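Local coordinates for protein thiamine-monophosphate kinase (PDB 1VQV) that catalyses the ATP-dependent phosphorylation of thiamine monophosphate to thiamine diphosphate, the active form of vitamin B1, and works as a homodimer, at residues 171-184 against 236-248. Residues are numbered along the deposited sequence; the frame is centred on the assembly and turned at random.
With PO4 (phosphate ion), chain E.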
ATOM      1  N   LYS B 171      12.050 -14.605 -27.131  1.00 63.75           N
ATOM      2  CA  LYS B 171      13.268 -15.003 -27.823  1.00 62.78           C
ATOM      3  C   LYS B 171      14.259 -15.553 -26.805  1.00 63.33           C
ATOM      4  O   LYS B 171      14.131 -15.326 -25.597  1.00 63.70           O
ATOM      5  CB  LYS B 171      13.907 -13.806 -28.534  1.00 61.69           C
ATOM      6  CG  LYS B 171      13.380 -13.506 -29.920  1.00 60.32           C
ATOM      7  CD  LYS B 171      14.056 -12.256 -30.477  1.00 61.20           C
ATOM      8  CE  LYS B 171      13.825 -12.126 -31.965  1.00 61.34           C
ATOM      9  NZ  LYS B 171      12.370 -12.217 -32.281  1.00 63.03           N
ATOM     10  N   GLU B 172      15.256 -16.274 -27.307  1.00 64.53           N
ATOM     11  CA  GLU B 172      16.292 -16.856 -26.468  1.00 64.45           C
ATOM     12  C   GLU B 172      17.236 -15.715 -26.091  1.00 64.40           C
ATOM     13  O   GLU B 172      17.490 -15.446 -24.911  1.00 64.49           O
ATOM     14  CB  GLU B 172      17.045 -17.923 -27.256  1.00 66.71           C
ATOM     15  CG  GLU B 172      17.681 -17.426 -28.567  1.00 67.79           C
ATOM     16  CD  GLU B 172      16.763 -17.482 -29.785  1.00 67.68           C
ATOM     17  OE1 GLU B 172      17.295 -17.660 -30.903  1.00 68.91           O
ATOM     18  OE2 GLU B 172      15.530 -17.344 -29.647  1.00 68.25           O
ATOM     19  N   GLU B 173      17.734 -15.042 -27.121  1.00 63.19           N
ATOM     20  CA  GLU B 173      18.634 -13.917 -26.957  1.00 60.45           C
ATOM     21  C   GLU B 173      18.105 -12.777 -27.819  1.00 58.91           C
ATOM     22  O   GLU B 173      17.194 -12.973 -28.622  1.00 58.14           O
ATOM     23  CB  GLU B 173      20.047 -14.302 -27.399  1.00 59.86           C
ATOM     24  CG  GLU B 173      21.057 -13.233 -27.091  1.00 60.88           C
ATOM     25  CD  GLU B 173      21.120 -12.930 -25.612  1.00 60.70           C
ATOM     26  OE1 GLU B 173      21.755 -13.726 -24.880  1.00 59.00           O
ATOM     27  OE2 GLU B 173      20.521 -11.907 -25.186  1.00 59.92           O
ATOM     28  N   TYR B 174      18.658 -11.582 -27.660  1.00 57.42           N
ATOM     29  CA  TYR B 174      18.189 -10.447 -28.456  1.00 56.46           C
ATOM     30  C   TYR B 174      19.374  -9.615 -28.920  1.00 56.06           C
ATOM     31  O   TYR B 174      20.471  -9.736 -28.374  1.00 56.57           O
ATOM     32  CB  TYR B 174      17.222  -9.555 -27.639  1.00 54.91           C
ATOM     33  CG  TYR B 174      15.922 -10.210 -27.149  1.00 52.30           C
ATOM     34  CD1 TYR B 174      15.876 -10.915 -25.941  1.00 51.74           C
ATOM     35  CD2 TYR B 174      14.741 -10.112 -27.888  1.00 51.97           C
ATOM     36  CE1 TYR B 174      14.692 -11.506 -25.482  1.00 50.73           C
ATOM     37  CE2 TYR B 174      13.552 -10.703 -27.433  1.00 52.04           C
ATOM     38  CZ  TYR B 174      13.541 -11.400 -26.230  1.00 51.23           C
ATOM     39  OH  TYR B 174      12.385 -12.013 -25.797  1.00 52.06           O
ATOM     40  N   GLU B 175      19.162  -8.793 -29.943  1.00 55.68           N
ATOM     41  CA  GLU B 175      20.229  -7.929 -30.427  1.00 56.99           C
ATOM     42  C   GLU B 175      20.296  -6.851 -29.353  1.00 57.29           C
ATOM     43  O   GLU B 175      19.369  -6.712 -28.560  1.00 56.45           O
ATOM     44  CB  GLU B 175      19.885  -7.295 -31.788  1.00 56.86           C
ATOM     45  CG  GLU B 175      19.556  -8.292 -32.921  1.00 58.84           C
ATOM     46  CD  GLU B 175      20.731  -9.210 -33.324  1.00 61.22           C
ATOM     47  OE1 GLU B 175      21.818  -8.691 -33.700  1.00 60.29           O
ATOM     48  OE2 GLU B 175      20.556 -10.458 -33.269  1.00 61.26           O
ATOM     49  N   PRO B 176      21.400  -6.126 -29.335  1.00 57.79           N
ATOM     50  CA  PRO B 176      21.567  -5.051 -28.347  1.00 59.71           C
ATOM     51  C   PRO B 176      20.478  -3.980 -28.458  1.00 59.71           C
ATOM     52  O   PRO B 176      19.875  -3.612 -27.473  1.00 60.19           O
ATOM     53  CB  PRO B 176      22.952  -4.469 -28.689  1.00 63.09           C
ATOM     54  CG  PRO B 176      23.618  -5.542 -29.469  1.00 65.42           C
ATOM     55  CD  PRO B 176      22.564  -6.124 -30.356  1.00 67.67           C
ATOM     56  N   PHE B 177      20.244  -3.529 -29.688  1.00 59.11           N
ATOM     57  CA  PHE B 177      19.237  -2.501 -29.853  1.00 57.82           C
ATOM     58  C   PHE B 177      17.934  -2.990 -29.263  1.00 57.05           C
ATOM     59  O   PHE B 177      17.148  -2.198 -28.752  1.00 57.91           O
ATOM     60  CB  PHE B 177      19.101  -2.099 -31.328  1.00 56.39           C
ATOM     61  CG  PHE B 177      18.073  -2.872 -32.095  1.00 56.22           C
ATOM     62  CD1 PHE B 177      16.721  -2.567 -31.975  1.00 54.76           C
ATOM     63  CD2 PHE B 177      18.465  -3.844 -33.013  1.00 55.49           C
ATOM     64  CE1 PHE B 177      15.771  -3.212 -32.765  1.00 54.84           C
ATOM     65  CE2 PHE B 177      17.528  -4.496 -33.806  1.00 53.18           C
ATOM     66  CZ  PHE B 177      16.176  -4.177 -33.686  1.00 54.16           C
ATOM     67  N   GLU B 178      17.725  -4.301 -29.289  1.00 56.03           N
ATOM     68  CA  GLU B 178      16.513  -4.874 -28.737  1.00 54.82           C
ATOM     69  C   GLU B 178      16.614  -4.962 -27.223  1.00 53.49           C
ATOM     70  O   GLU B 178      15.618  -4.793 -26.519  1.00 54.02           O
ATOM     71  CB  GLU B 178      16.259  -6.245 -29.365  1.00 56.38           C
ATOM     72  CG  GLU B 178      15.994  -6.135 -30.860  1.00 59.34           C
ATOM     73  CD  GLU B 178      15.913  -7.471 -31.573  1.00 60.22           C
ATOM     74  OE1 GLU B 178      16.844  -8.290 -31.430  1.00 61.88           O
ATOM     75  OE2 GLU B 178      14.921  -7.697 -32.295  1.00 61.30           O
ATOM     76  N   LEU B 179      17.819  -5.199 -26.717  1.00 51.74           N
ATOM     77  CA  LEU B 179      18.019  -5.286 -25.277  1.00 50.60           C
ATOM     78  C   LEU B 179      17.752  -3.950 -24.584  1.00 50.18           C
ATOM     79  O   LEU B 179      17.038  -3.899 -23.588  1.00 50.57           O
ATOM     80  CB  LEU B 179      19.435  -5.771 -24.951  1.00 49.12           C
ATOM     81  CG  LEU B 179      19.714  -7.266 -25.160  1.00 51.19           C
ATOM     82  CD1 LEU B 179      21.115  -7.580 -24.669  1.00 49.05           C
ATOM     83  CD2 LEU B 179      18.681  -8.115 -24.404  1.00 50.30           C
ATOM     84  N   ALA B 180      18.322  -2.877 -25.120  1.00 50.15           N
ATOM     85  CA  ALA B 180      18.141  -1.545 -24.557  1.00 50.11           C
ATOM     86  C   ALA B 180      16.660  -1.213 -24.445  1.00 49.79           C
ATOM     87  O   ALA B 180      16.247  -0.478 -23.546  1.00 49.87           O
ATOM     88  CB  ALA B 180      18.839  -0.514 -25.424  1.00 49.12           C
ATOM     89  N   LEU B 181      15.870  -1.766 -25.361  1.00 50.69           N
ATOM     90  CA  LEU B 181      14.425  -1.546 -25.383  1.00 51.11           C
ATOM     91  C   LEU B 181      13.735  -2.298 -24.259  1.00 52.51           C
ATOM     92  O   LEU B 181      12.834  -1.770 -23.596  1.00 51.67           O
ATOM     93  CB  LEU B 181      13.842  -1.998 -26.726  1.00 49.16           C
ATOM     94  CG  LEU B 181      14.099  -1.060 -27.904  1.00 49.86           C
ATOM     95  CD1 LEU B 181      13.548  -1.653 -29.206  1.00 48.79           C
ATOM     96  CD2 LEU B 181      13.443   0.275 -27.601  1.00 49.48           C
ATOM     97  N   ILE B 182      14.167  -3.541 -24.067  1.00 53.74           N
ATOM     98  CA  ILE B 182      13.627  -4.417 -23.038  1.00 53.51           C
ATOM     99  C   ILE B 182      13.997  -3.848 -21.677  1.00 53.10           C
ATOM    100  O   ILE B 182      13.181  -3.783 -20.766  1.00 53.99           O
ATOM    101  CB  ILE B 182      14.226  -5.846 -23.168  1.00 55.14           C
ATOM    102  CG1 ILE B 182      14.089  -6.336 -24.616  1.00 55.36           C
ATOM    103  CG2 ILE B 182      13.525  -6.813 -22.211  1.00 54.43           C
ATOM    104  CD1 ILE B 182      14.639  -7.734 -24.873  1.00 55.05           C
ATOM    105  N   GLN B 183      15.242  -3.428 -21.547  1.00 51.29           N
ATOM    106  CA  GLN B 183      15.714  -2.881 -20.298  1.00 52.48           C
ATOM    107  C   GLN B 183      14.907  -1.644 -19.901  1.00 53.56           C
ATOM    108  O   GLN B 183      14.610  -1.446 -18.728  1.00 53.76           O
ATOM    109  CB  GLN B 183      17.223  -2.598 -20.414  1.00 54.35           C
ATOM    110  CG  GLN B 183      18.017  -3.898 -20.707  1.00 59.61           C
ATOM    111  CD  GLN B 183      19.549  -3.770 -20.670  1.00 62.38           C
ATOM    112  OE1 GLN B 183      20.270  -4.781 -20.761  1.00 61.82           O
ATOM    113  NE2 GLN B 183      20.047  -2.538 -20.539  1.00 62.08           N
ATOM    114  N   ARG B 184      14.522  -0.828 -20.880  1.00 54.37           N
ATOM    115  CA  ARG B 184      13.736   0.380 -20.618  1.00 54.25           C
ATOM    116  C   ARG B 184      12.361   0.043 -20.060  1.00 53.37           C
ATOM    117  O   ARG B 184      11.730   0.848 -19.362  1.00 52.73           O
ATOM    118  CB  ARG B 184      13.582   1.196 -21.908  1.00 55.25           C
ATOM    119  CG  ARG B 184      14.687   2.232 -22.098  1.00 56.61           C
ATOM    120  CD  ARG B 184      14.992   2.563 -23.549  1.00 58.29           C
ATOM    121  NE  ARG B 184      16.376   3.030 -23.651  1.00 61.66           N
ATOM    122  CZ  ARG B 184      17.079   3.108 -24.778  1.00 61.45           C
ATOM    123  NH1 ARG B 184      16.543   2.761 -25.939  1.00 60.62           N
ATOM    124  NH2 ARG B 184      18.342   3.496 -24.729  1.00 62.50           N
ATOM    125  N   LEU B 236      12.235  10.362 -30.669  1.00 55.90           N
ATOM    126  CA  LEU B 236      12.321   8.970 -31.034  1.00 54.42           C
ATOM    127  C   LEU B 236      13.719   8.431 -30.879  1.00 54.04           C
ATOM    128  O   LEU B 236      14.679   9.000 -31.388  1.00 53.60           O
ATOM    129  CB  LEU B 236      11.874   8.798 -32.472  1.00 55.90           C
ATOM    130  CG  LEU B 236      10.385   8.613 -32.766  1.00 55.35           C
ATOM    131  CD1 LEU B 236       9.507   9.535 -31.948  1.00 54.79           C
ATOM    132  CD2 LEU B 236      10.205   8.830 -34.247  1.00 53.61           C
ATOM    133  N   SER B 237      13.814   7.311 -30.176  1.00 53.41           N
ATOM    134  CA  SER B 237      15.091   6.664 -29.930  1.00 52.41           C
ATOM    135  C   SER B 237      15.538   5.824 -31.116  1.00 53.09           C
ATOM    136  O   SER B 237      14.720   5.386 -31.931  1.00 52.30           O
ATOM    137  CB  SER B 237      14.995   5.792 -28.676  1.00 52.02           C
ATOM    138  OG  SER B 237      15.215   4.423 -28.971  1.00 50.96           O
ATOM    139  N   ASN B 238      16.848   5.609 -31.193  1.00 55.25           N
ATOM    140  CA  ASN B 238      17.464   4.823 -32.255  1.00 57.00           C
ATOM    141  C   ASN B 238      17.027   3.355 -32.308  1.00 56.84           C
ATOM    142  O   ASN B 238      16.819   2.815 -33.396  1.00 58.10           O
ATOM    143  CB  ASN B 238      18.989   4.927 -32.147  1.00 60.87           C
ATOM    144  CG  ASN B 238      19.526   6.248 -32.708  1.00 66.19           C
ATOM    145  OD1 ASN B 238      19.326   7.336 -32.131  1.00 68.37           O
ATOM    146  ND2 ASN B 238      20.204   6.160 -33.851  1.00 67.81           N
ATOM    147  N   GLU B 239      16.889   2.704 -31.155  1.00 55.98           N
ATOM    148  CA  GLU B 239      16.459   1.312 -31.150  1.00 55.75           C
ATOM    149  C   GLU B 239      14.966   1.165 -31.466  1.00 54.79           C
ATOM    150  O   GLU B 239      14.543   0.146 -32.017  1.00 54.12           O
ATOM    151  CB  GLU B 239      16.823   0.637 -29.823  1.00 56.72           C
ATOM    152  CG  GLU B 239      16.972   1.557 -28.623  1.00 58.91           C
ATOM    153  CD  GLU B 239      18.201   2.443 -28.696  1.00 59.89           C
ATOM    154  OE1 GLU B 239      19.336   1.923 -28.791  1.00 60.44           O
ATOM    155  OE2 GLU B 239      18.022   3.674 -28.644  1.00 61.22           O
ATOM    156  N   LEU B 240      14.171   2.187 -31.143  1.00 55.40           N
ATOM    157  CA  LEU B 240      12.751   2.132 -31.457  1.00 55.44           C
ATOM    158  C   LEU B 240      12.641   2.247 -32.974  1.00 56.19           C
ATOM    159  O   LEU B 240      11.792   1.610 -33.609  1.00 56.22           O
ATOM    160  CB  LEU B 240      11.964   3.265 -30.797  1.00 54.30           C
ATOM    161  CG  LEU B 240      10.476   3.245 -31.191  1.00 52.64           C
ATOM    162  CD1 LEU B 240       9.884   1.908 -30.836  1.00 52.58           C
ATOM    163  CD2 LEU B 240       9.717   4.347 -30.488  1.00 54.06           C
ATOM    164  N   LYS B 241      13.513   3.056 -33.561  1.00 56.26           N
ATOM    165  CA  LYS B 241      13.505   3.210 -35.010  1.00 57.27           C
ATOM    166  C   LYS B 241      13.837   1.865 -35.650  1.00 58.04           C
ATOM    167  O   LYS B 241      13.105   1.372 -36.516  1.00 57.54           O
ATOM    168  CB  LYS B 241      14.525   4.259 -35.442  1.00 55.01           C
ATOM    169  CG  LYS B 241      14.050   5.649 -35.180  1.00 54.33           C
ATOM    170  CD  LYS B 241      15.126   6.639 -35.500  1.00 56.48           C
ATOM    171  CE  LYS B 241      14.617   8.058 -35.341  1.00 56.00           C
ATOM    172  NZ  LYS B 241      15.729   8.962 -35.687  1.00 57.90           N
HETATM  173  N   MSE B 242      14.944   1.285 -35.198  1.00 59.11           N
HETATM  174  CA  MSE B 242      15.424  -0.005 -35.678  1.00 60.48           C
HETATM  175  C   MSE B 242      14.375  -1.090 -35.436  1.00 60.35           C
HETATM  176  O   MSE B 242      14.028  -1.850 -36.345  1.00 60.19           O
HETATM  177  CB  MSE B 242      16.734  -0.345 -34.972  1.00 61.30           C
HETATM  178  CG  MSE B 242      17.775   0.764 -35.094  1.00 66.27           C
HETATM  179 SE   MSE B 242      19.498   0.352 -34.267  1.00 77.27          SE
HETATM  180  CE  MSE B 242      19.373   1.380 -32.601  1.00 73.15           C
ATOM    181  N   TYR B 243      13.860  -1.152 -34.212  1.00 59.45           N
ATOM    182  CA  TYR B 243      12.836  -2.124 -33.871  1.00 57.77           C
ATOM    183  C   TYR B 243      11.706  -2.030 -34.891  1.00 59.05           C
ATOM    184  O   TYR B 243      11.209  -3.040 -35.393  1.00 58.42           O
ATOM    185  CB  TYR B 243      12.261  -1.829 -32.494  1.00 56.15           C
ATOM    186  CG  TYR B 243      11.060  -2.677 -32.193  1.00 54.84           C
ATOM    187  CD1 TYR B 243      11.208  -3.979 -31.701  1.00 53.60           C
ATOM    188  CD2 TYR B 243       9.772  -2.212 -32.466  1.00 54.05           C
ATOM    189  CE1 TYR B 243      10.107  -4.795 -31.492  1.00 52.87           C
ATOM    190  CE2 TYR B 243       8.660  -3.026 -32.260  1.00 52.90           C
ATOM    191  CZ  TYR B 243       8.841  -4.314 -31.772  1.00 52.50           C
ATOM    192  OH  TYR B 243       7.757  -5.121 -31.562  1.00 53.74           O
ATOM    193  N   CYS B 244      11.286  -0.801 -35.168  1.00 60.90           N
ATOM    194  CA  CYS B 244      10.214  -0.545 -36.122  1.00 60.98           C
ATOM    195  C   CYS B 244      10.548  -1.055 -37.517  1.00 60.76           C
ATOM    196  O   CYS B 244       9.797  -1.840 -38.092  1.00 60.73           O
ATOM    197  CB  CYS B 244       9.913   0.950 -36.178  1.00 60.40           C
ATOM    198  SG  CYS B 244       8.889   1.495 -34.816  1.00 61.85           S
ATOM    199  N   GLU B 245      11.671  -0.605 -38.060  1.00 61.01           N
ATOM    200  CA  GLU B 245      12.078  -1.037 -39.381  1.00 62.62           C
ATOM    201  C   GLU B 245      12.108  -2.562 -39.407  1.00 61.90           C
ATOM    202  O   GLU B 245      11.486  -3.187 -40.265  1.00 62.91           O
ATOM    203  CB  GLU B 245      13.466  -0.465 -39.730  1.00 66.01           C
ATOM    204  CG  GLU B 245      13.962  -0.765 -41.160  1.00 70.17           C
ATOM    205  CD  GLU B 245      12.897  -0.490 -42.240  1.00 74.18           C
ATOM    206  OE1 GLU B 245      11.866  -1.216 -42.265  1.00 74.88           O
ATOM    207  OE2 GLU B 245      13.077   0.448 -43.066  1.00 74.99           O
ATOM    208  N   LYS B 246      12.797  -3.164 -38.444  1.00 60.85           N
ATOM    209  CA  LYS B 246      12.905  -4.611 -38.406  1.00 59.79           C
ATOM    210  C   LYS B 246      11.598  -5.356 -38.320  1.00 59.69           C
ATOM    211  O   LYS B 246      11.458  -6.397 -38.949  1.00 62.23           O
ATOM    212  CB  LYS B 246      13.796  -5.065 -37.261  1.00 59.10           C
ATOM    213  CG  LYS B 246      13.880  -6.585 -37.137  1.00 58.94           C
ATOM    214  CD  LYS B 246      15.015  -6.960 -36.222  1.00 58.07           C
ATOM    215  CE  LYS B 246      15.160  -8.438 -36.014  1.00 56.46           C
ATOM    216  NZ  LYS B 246      16.470  -8.630 -35.329  1.00 55.84           N
ATOM    217  N   TYR B 247      10.652  -4.863 -37.529  1.00 59.62           N
ATOM    218  CA  TYR B 247       9.354  -5.539 -37.410  1.00 59.73           C
ATOM    219  C   TYR B 247       8.319  -4.740 -38.167  1.00 61.41           C
ATOM    220  O   TYR B 247       7.117  -4.881 -37.940  1.00 61.35           O
ATOM    221  CB  TYR B 247       8.928  -5.698 -35.942  1.00 57.51           C
ATOM    222  CG  TYR B 247       9.927  -6.499 -35.153  1.00 55.11           C
ATOM    223  CD1 TYR B 247      11.125  -5.914 -34.738  1.00 53.80           C
ATOM    224  CD2 TYR B 247       9.744  -7.864 -34.934  1.00 53.09           C
ATOM    225  CE1 TYR B 247      12.120  -6.659 -34.139  1.00 52.93           C
ATOM    226  CE2 TYR B 247      10.740  -8.633 -34.331  1.00 53.22           C
ATOM    227  CZ  TYR B 247      11.931  -8.024 -33.940  1.00 54.24           C
ATOM    228  OH  TYR B 247      12.945  -8.776 -33.393  1.00 52.67           O
ATOM    229  N   GLY B 248       8.818  -3.895 -39.069  1.00 62.93           N
ATOM    230  CA  GLY B 248       7.968  -3.057 -39.903  1.00 62.74           C
ATOM    231  C   GLY B 248       6.793  -2.406 -39.199  1.00 62.64           C
ATOM    232  O   GLY B 248       5.652  -2.869 -39.307  1.00 63.12           O
TER
HETATM  233  P   PO4 E1003      19.182   6.906 -27.969  1.00108.58           P
HETATM  234  O1  PO4 E1003      19.170   7.391 -29.365  1.00103.20           O
HETATM  235  O2  PO4 E1003      18.905   8.032 -27.053  1.00103.15           O
HETATM  236  O3  PO4 E1003      18.148   5.874 -27.796  1.00103.70           O
HETATM  237  O4  PO4 E1003      20.510   6.325 -27.660  1.00103.04           O
HETATM  238  O   HOH W   1      17.829 -11.647 -34.926  1.00 43.69           O
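F177 and E239 interlock as reciprocal knobs-into-holes where helix 176-184 crosses helix 238-246 in the C-terminal half of this PurM-like kinase; the axes come within 8.8 Å at -115°. The F177 ring enters the hole formed by E239, M242, Y243 and K246. M242, a selenomethionine, covers one face, its CB 3.8 Å from the ring centroid in a CH-pi contact, while its SE lies obliquely to the ring in a Met-aromatic contact. E178 CG backs the opposite face, and Y243 CB and K246 CD meet the edge. In return E239 fills the hole among F177, A180, L181 and R184. Its CB and CG lie against L181 CG, and a bend at chi2 (-70°) turns its carboxylate toward R184, whose NH1 forms a salt bridge with E239 OE2; the placement of that oxygen, crowded by a phosphate ion, is less sure. R184 NH1 also pairs with D159 of helix 159-168, against which L181 and Y243 pack too. L181 CD1 reaches Y243 CB at 3.5 Å, continuing the apolar seam beside F177. Beyond the phenyl ring the contact turns polar around E178. With chi2 at 172° its chain runs extended past the ring, E178 OE1 accepting from the N-cap residue E175 N through its anti lone pair and OE2 facing the other helix. K246 NZ makes a long salt bridge to E178 OE2, 3.5 Å away. Y247 OH donates to E178 OE2 at 2.5 Å, nearly in line with the C-O bond. Replacing E178 by an alanine would probably leave the Y247 hydroxyl and the K246 ammonium without their shared carboxylate and bare one face of the F177 ring. E178 OE2 lies at the edge of the Y247 ring, close to its plane.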